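Local coordinates for snaclec convulxin subunit alpha (Crotalus durissus, PDB 1UMR), which activates platelets as part of a snake venom lectin that binds the collagen receptor glycoprotein VI, at residues S66-K77 with K103-F113. Numbering follows the deposited sequence.
Sequences SHVSIGLRVQNK and KCSLLKKETGF
Val68 and Leu107 form a hydrogen-bonded antiparallel pair that joins the broken strand 67-74 to the central strand 104-108 in the three-stranded sheet of this C-type lectin-like fold. The pair is bonded in both directions, with Leu107 N 2.7 Å from Val68 O. Hydrogen bonding extends both ways: Lys109 N donates to Ser66 O, Ile70 N to Ser105 O, and Val74 N to Lys103 O at 2.8 Å. The bond from Ile70 N to Ser105 O measures 3.2 Å, its donor 43° out of the carbonyl plane. Strand 67-74 is interrupted around Gly71; on its other edge, strand 104-108 begins with a classic beta bulge, Lys103 and Cys104 both facing Ala119.

Side chains and water bridge the interruption. Ser105 OG, held between its backbone N and carbonyl carbon (chi1 61°), donates along a lone pair of Leu72 O at 3.0 Å. A water also reaches Ser105 O, donating to it, and bonds Ser69 OG at 2.7 Å.

Apolar contacts cover the face bearing Val68 and Leu107. Ile70 CG2 meets Leu107 CD2 at 3.6 Å, the side chains crossing nearly at right angles; Val68 CG2 approaches Phe113 CE2, and both residues pack on helix 47-60. On the other face, His67 lies alongside Lys108, and Glu110 OE1 sits at the imidazole edge, 3.9 Å from His67 NE2.

A strand of another protein chain pairs with Leu72, Arg73 and Val74 and continues the sheet; just past Val74, the extended Lys103 side chain carries NZ to Asn76 O at 3.0 Å; the same ammonium also bonds Glu78 O.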
ATOM      1  N   SER A  66      35.752   7.057  44.901  1.00 47.48           N
ATOM      2  CA  SER A  66      35.441   6.214  43.756  1.00 46.97           C
ATOM      3  C   SER A  66      34.101   6.577  43.039  1.00 46.93           C
ATOM      4  O   SER A  66      33.624   5.872  42.145  1.00 46.43           O
ATOM      5  CB  SER A  66      35.430   4.762  44.230  1.00 57.06           C
ATOM      6  OG  SER A  66      34.435   4.661  45.222  1.00 53.46           O
ATOM      7  N   HIS A  67      33.520   7.712  43.379  1.00 43.94           N
ATOM      8  CA  HIS A  67      32.341   8.173  42.663  1.00 47.33           C
ATOM      9  C   HIS A  67      32.601   9.640  42.188  1.00 49.92           C
ATOM     10  O   HIS A  67      33.205  10.450  42.928  1.00 45.87           O
ATOM     11  CB  HIS A  67      31.169   8.128  43.666  1.00 57.56           C
ATOM     12  CG  HIS A  67      30.685   6.751  43.958  1.00 62.23           C
ATOM     13  ND1 HIS A  67      29.547   6.506  44.674  1.00 66.37           N
ATOM     14  CD2 HIS A  67      31.184   5.542  43.606  1.00 68.43           C
ATOM     15  CE1 HIS A  67      29.335   5.203  44.720  1.00 74.52           C
ATOM     16  NE2 HIS A  67      30.326   4.594  44.089  1.00 73.07           N
ATOM     17  N   VAL A  68      32.167  10.002  40.978  1.00 49.77           N
ATOM     18  CA  VAL A  68      32.363  11.407  40.511  1.00 47.91           C
ATOM     19  C   VAL A  68      31.069  11.962  39.947  1.00 38.87           C
ATOM     20  O   VAL A  68      30.420  11.346  39.074  1.00 35.82           O
ATOM     21  CB  VAL A  68      33.523  11.544  39.478  1.00 49.03           C
ATOM     22  CG1 VAL A  68      33.930  13.007  39.287  1.00 49.90           C
ATOM     23  CG2 VAL A  68      34.746  10.867  40.010  1.00 44.09           C
ATOM     24  N   SER A  69      30.661  13.099  40.464  1.00 39.59           N
ATOM     25  CA  SER A  69      29.423  13.733  39.935  1.00 37.82           C
ATOM     26  C   SER A  69      29.593  14.151  38.428  1.00 44.43           C
ATOM     27  O   SER A  69      30.632  14.673  38.049  1.00 44.34           O
ATOM     28  CB  SER A  69      29.066  14.958  40.767  1.00 35.04           C
ATOM     29  OG  SER A  69      28.294  14.650  41.936  1.00 38.98           O
ATOM     30  N   ILE A  70      28.586  13.929  37.585  1.00 39.48           N
ATOM     31  CA  ILE A  70      28.510  14.628  36.302  1.00 38.60           C
ATOM     32  C   ILE A  70      27.154  15.453  36.230  1.00 43.61           C
ATOM     33  O   ILE A  70      26.353  15.516  37.203  1.00 37.19           O
ATOM     34  CB  ILE A  70      28.633  13.719  35.212  1.00 38.65           C
ATOM     35  CG1 ILE A  70      27.354  12.905  35.186  1.00 38.33           C
ATOM     36  CG2 ILE A  70      29.908  12.844  35.388  1.00 36.77           C
ATOM     37  CD1 ILE A  70      27.351  11.757  34.316  1.00 40.01           C
ATOM     38  N   GLY A  71      26.944  16.162  35.129  1.00 45.04           N
ATOM     39  CA  GLY A  71      26.058  17.328  35.110  1.00 36.50           C
ATOM     40  C   GLY A  71      24.626  16.951  34.690  1.00 37.15           C
ATOM     41  O   GLY A  71      23.827  17.826  34.304  1.00 41.76           O
ATOM     42  N   LEU A  72      24.252  15.669  34.776  1.00 32.32           N
ATOM     43  CA  LEU A  72      22.887  15.321  34.349  1.00 39.90           C
ATOM     44  C   LEU A  72      21.969  15.292  35.504  1.00 40.60           C
ATOM     45  O   LEU A  72      22.215  14.612  36.572  1.00 39.48           O
ATOM     46  CB  LEU A  72      22.870  13.961  33.684  1.00 37.12           C
ATOM     47  CG  LEU A  72      22.787  13.803  32.199  1.00 40.68           C
ATOM     48  CD1 LEU A  72      22.727  12.230  31.880  1.00 35.56           C
ATOM     49  CD2 LEU A  72      21.585  14.541  31.489  1.00 44.68           C
ATOM     50  N   ARG A  73      20.835  15.931  35.329  1.00 39.48           N
ATOM     51  CA  ARG A  73      19.943  15.955  36.509  1.00 38.42           C
ATOM     52  C   ARG A  73      18.505  15.895  36.006  1.00 42.71           C
ATOM     53  O   ARG A  73      18.219  16.424  34.905  1.00 38.41           O
ATOM     54  CB  ARG A  73      20.261  17.174  37.422  1.00 32.85           C
ATOM     55  CG  ARG A  73      19.123  17.649  38.458  1.00 46.47           C
ATOM     56  CD  ARG A  73      19.572  18.681  39.600  1.00 53.53           C
ATOM     57  NE  ARG A  73      18.675  18.585  40.788  1.00 72.42           N
ATOM     58  CZ  ARG A  73      18.875  18.875  42.160  1.00 76.16           C
ATOM     59  NH1 ARG A  73      19.985  19.402  42.727  1.00 68.28           N
ATOM     60  NH2 ARG A  73      17.857  18.584  43.007  1.00 77.03           N
ATOM     61  N   VAL A  74      17.606  15.257  36.783  1.00 40.06           N
ATOM     62  CA  VAL A  74      16.154  15.252  36.482  1.00 34.01           C
ATOM     63  C   VAL A  74      15.521  16.664  36.616  1.00 44.04           C
ATOM     64  O   VAL A  74      15.769  17.364  37.594  1.00 32.13           O
ATOM     65  CB  VAL A  74      15.412  14.311  37.479  1.00 40.20           C
ATOM     66  CG1 VAL A  74      13.846  14.356  37.280  1.00 38.15           C
ATOM     67  CG2 VAL A  74      15.958  12.847  37.411  1.00 32.78           C
ATOM     68  N   GLN A  75      14.680  17.098  35.685  1.00 44.82           N
ATOM     69  CA  GLN A  75      14.131  18.464  35.789  1.00 45.20           C
ATOM     70  C   GLN A  75      12.784  18.410  36.550  1.00 43.03           C
ATOM     71  O   GLN A  75      12.288  19.394  37.057  1.00 41.47           O
ATOM     72  CB  GLN A  75      13.931  19.131  34.381  1.00 38.85           C
ATOM     73  CG  GLN A  75      15.239  19.240  33.541  1.00 38.82           C
ATOM     74  CD  GLN A  75      16.302  20.098  34.341  1.00 44.02           C
ATOM     75  OE1 GLN A  75      16.109  21.297  34.502  1.00 42.66           O
ATOM     76  NE2 GLN A  75      17.355  19.442  34.895  1.00 37.17           N
ATOM     77  N   ASN A  76      12.157  17.273  36.538  1.00 43.93           N
ATOM     78  CA  ASN A  76      10.763  17.160  37.036  1.00 39.41           C
ATOM     79  C   ASN A  76      10.732  17.515  38.485  1.00 43.45           C
ATOM     80  O   ASN A  76      11.643  17.160  39.251  1.00 41.17           O
ATOM     81  CB  ASN A  76      10.303  15.728  36.945  1.00 30.90           C
ATOM     82  CG  ASN A  76      10.477  15.151  35.592  1.00 38.05           C
ATOM     83  OD1 ASN A  76       9.508  14.658  34.945  1.00 42.81           O
ATOM     84  ND2 ASN A  76      11.688  15.066  35.179  1.00 35.52           N
ATOM     85  N   LYS A  77       9.623  18.125  38.894  1.00 44.25           N
ATOM     86  CA  LYS A  77       9.467  18.671  40.222  1.00 37.06           C
ATOM     87  C   LYS A  77       8.891  17.617  41.185  1.00 45.03           C
ATOM     88  O   LYS A  77       9.235  17.652  42.324  1.00 48.27           O
ATOM     89  CB  LYS A  77       8.613  19.894  40.103  1.00 45.47           C
ATOM     90  CG  LYS A  77       9.319  20.982  39.268  1.00 50.17           C
ATOM     91  CD  LYS A  77       8.461  22.232  39.101  1.00 50.11           C
ATOM     92  CE  LYS A  77       9.261  23.424  38.603  1.00 44.41           C
ATOM     93  NZ  LYS A  77       8.291  24.509  38.354  1.00 44.45           N
ATOM     94  N   LYS A 103      17.859  11.763  41.717  1.00 36.21           N
ATOM     95  CA  LYS A 103      17.655  12.699  40.612  1.00 45.09           C
ATOM     96  C   LYS A 103      18.976  13.290  39.971  1.00 45.66           C
ATOM     97  O   LYS A 103      18.938  14.007  38.949  1.00 41.11           O
ATOM     98  CB  LYS A 103      16.803  13.861  41.109  1.00 44.82           C
ATOM     99  CG  LYS A 103      15.323  13.603  41.184  1.00 44.76           C
ATOM    100  CD  LYS A 103      14.582  14.912  41.755  1.00 38.70           C
ATOM    101  CE  LYS A 103      13.023  14.804  41.467  1.00 45.64           C
ATOM    102  NZ  LYS A 103      12.444  16.135  41.948  1.00 44.68           N
ATOM    103  N   CYS A 104      20.108  13.001  40.607  1.00 40.51           N
ATOM    104  CA  CYS A 104      21.415  13.340  40.067  1.00 34.37           C
ATOM    105  C   CYS A 104      22.122  12.174  39.357  1.00 35.46           C
ATOM    106  O   CYS A 104      21.521  11.082  39.085  1.00 37.64           O
ATOM    107  CB  CYS A 104      22.247  13.967  41.191  1.00 29.70           C
ATOM    108  SG  CYS A 104      21.525  15.551  41.360  1.00 43.56           S
ATOM    109  N   SER A 105      23.399  12.374  39.001  1.00 39.32           N
ATOM    110  CA  SER A 105      24.134  11.290  38.317  1.00 45.20           C
ATOM    111  C   SER A 105      25.625  11.323  38.529  1.00 42.60           C
ATOM    112  O   SER A 105      26.192  12.308  39.003  1.00 39.88           O
ATOM    113  CB  SER A 105      23.843  11.260  36.850  1.00 44.07           C
ATOM    114  OG  SER A 105      24.283  12.509  36.404  1.00 43.43           O
ATOM    115  N   LEU A 106      26.251  10.178  38.252  1.00 46.11           N
ATOM    116  CA  LEU A 106      27.599   9.971  38.683  1.00 39.95           C
ATOM    117  C   LEU A 106      28.367   8.934  37.843  1.00 40.36           C
ATOM    118  O   LEU A 106      27.765   8.217  37.017  1.00 37.34           O
ATOM    119  CB  LEU A 106      27.572   9.657  40.180  1.00 47.87           C
ATOM    120  CG  LEU A 106      27.599   8.318  40.928  1.00 47.35           C
ATOM    121  CD1 LEU A 106      26.889   8.510  42.217  1.00 41.22           C
ATOM    122  CD2 LEU A 106      27.062   7.165  40.219  1.00 55.95           C
ATOM    123  N   LEU A 107      29.710   8.951  37.946  1.00 38.87           N
ATOM    124  CA  LEU A 107      30.519   7.849  37.386  1.00 39.57           C
ATOM    125  C   LEU A 107      31.124   7.051  38.577  1.00 38.97           C
ATOM    126  O   LEU A 107      31.423   7.629  39.632  1.00 40.09           O
ATOM    127  CB  LEU A 107      31.676   8.466  36.606  1.00 45.31           C
ATOM    128  CG  LEU A 107      31.666   8.856  35.087  1.00 48.58           C
ATOM    129  CD1 LEU A 107      30.399   8.666  34.308  1.00 35.69           C
ATOM    130  CD2 LEU A 107      32.336  10.230  34.823  1.00 35.24           C
ATOM    131  N   LYS A 108      31.365   5.764  38.387  1.00 37.66           N
ATOM    132  CA  LYS A 108      31.924   4.853  39.392  1.00 46.36           C
ATOM    133  C   LYS A 108      33.309   4.359  39.036  1.00 43.40           C
ATOM    134  O   LYS A 108      33.486   3.855  37.943  1.00 43.55           O
ATOM    135  CB  LYS A 108      31.046   3.561  39.370  1.00 51.17           C
ATOM    136  CG  LYS A 108      30.016   3.537  40.389  1.00 54.99           C
ATOM    137  CD  LYS A 108      28.925   2.623  40.034  1.00 55.21           C
ATOM    138  CE  LYS A 108      27.796   2.846  41.060  1.00 55.56           C
ATOM    139  NZ  LYS A 108      27.136   1.548  41.491  1.00 67.06           N
ATOM    140  N   LYS A 109      34.250   4.367  39.974  1.00 52.20           N
ATOM    141  CA  LYS A 109      35.541   3.658  39.735  1.00 54.42           C
ATOM    142  C   LYS A 109      35.310   2.206  39.339  1.00 53.75           C
ATOM    143  O   LYS A 109      36.014   1.657  38.491  1.00 58.10           O
ATOM    144  CB  LYS A 109      36.452   3.643  40.964  1.00 58.05           C
ATOM    145  CG  LYS A 109      37.943   3.185  40.599  1.00 67.86           C
ATOM    146  CD  LYS A 109      39.036   3.345  41.804  1.00 67.56           C
ATOM    147  CE  LYS A 109      38.709   2.582  43.140  1.00 70.24           C
ATOM    148  NZ  LYS A 109      39.872   1.854  43.825  1.00 70.82           N
ATOM    149  N   GLU A 110      34.340   1.544  39.936  1.00 51.15           N
ATOM    150  CA  GLU A 110      34.312   0.089  39.719  1.00 56.52           C
ATOM    151  C   GLU A 110      33.853  -0.278  38.304  1.00 51.01           C
ATOM    152  O   GLU A 110      33.805  -1.415  37.915  1.00 53.09           O
ATOM    153  CB  GLU A 110      33.617  -0.643  40.870  1.00 51.16           C
ATOM    154  CG  GLU A 110      32.466   0.119  41.447  1.00 58.78           C
ATOM    155  CD  GLU A 110      32.880   1.071  42.520  1.00 56.22           C
ATOM    156  OE1 GLU A 110      32.852   2.305  42.284  1.00 59.56           O
ATOM    157  OE2 GLU A 110      33.161   0.584  43.619  1.00 53.36           O
ATOM    158  N   THR A 111      33.729   0.712  37.448  1.00 48.76           N
ATOM    159  CA  THR A 111      33.376   0.364  36.098  1.00 48.49           C
ATOM    160  C   THR A 111      34.189   1.163  35.038  1.00 54.82           C
ATOM    161  O   THR A 111      33.821   1.315  33.845  1.00 49.34           O
ATOM    162  CB  THR A 111      31.887   0.531  36.121  1.00 51.34           C
ATOM    163  OG1 THR A 111      31.316  -0.485  35.343  1.00 58.68           O
ATOM    164  CG2 THR A 111      31.429   1.852  35.609  1.00 43.25           C
ATOM    165  N   GLY A 112      35.347   1.651  35.506  1.00 52.67           N
ATOM    166  CA  GLY A 112      36.283   2.321  34.624  1.00 54.78           C
ATOM    167  C   GLY A 112      35.856   3.741  34.302  1.00 58.43           C
ATOM    168  O   GLY A 112      36.259   4.246  33.266  1.00 64.20           O
ATOM    169  N   PHE A 113      35.062   4.363  35.194  1.00 55.42           N
ATOM    170  CA  PHE A 113      34.288   5.577  34.930  1.00 45.59           C
ATOM    171  C   PHE A 113      33.536   5.616  33.580  1.00 47.26           C
ATOM    172  O   PHE A 113      33.503   6.620  32.888  1.00 38.34           O
ATOM    173  CB  PHE A 113      35.177   6.798  35.147  1.00 50.59           C
ATOM    174  CG  PHE A 113      35.877   6.779  36.479  1.00 47.47           C
ATOM    175  CD1 PHE A 113      37.198   6.332  36.578  1.00 46.84           C
ATOM    176  CD2 PHE A 113      35.167   7.073  37.656  1.00 47.87           C
ATOM    177  CE1 PHE A 113      37.858   6.247  37.810  1.00 42.63           C
ATOM    178  CE2 PHE A 113      35.811   7.032  38.945  1.00 50.94           C
ATOM    179  CZ  PHE A 113      37.188   6.606  39.016  1.00 43.51           C
TER
HETATM  180  O   HOH W   1      25.916  13.362  41.656  1.00 47.81           O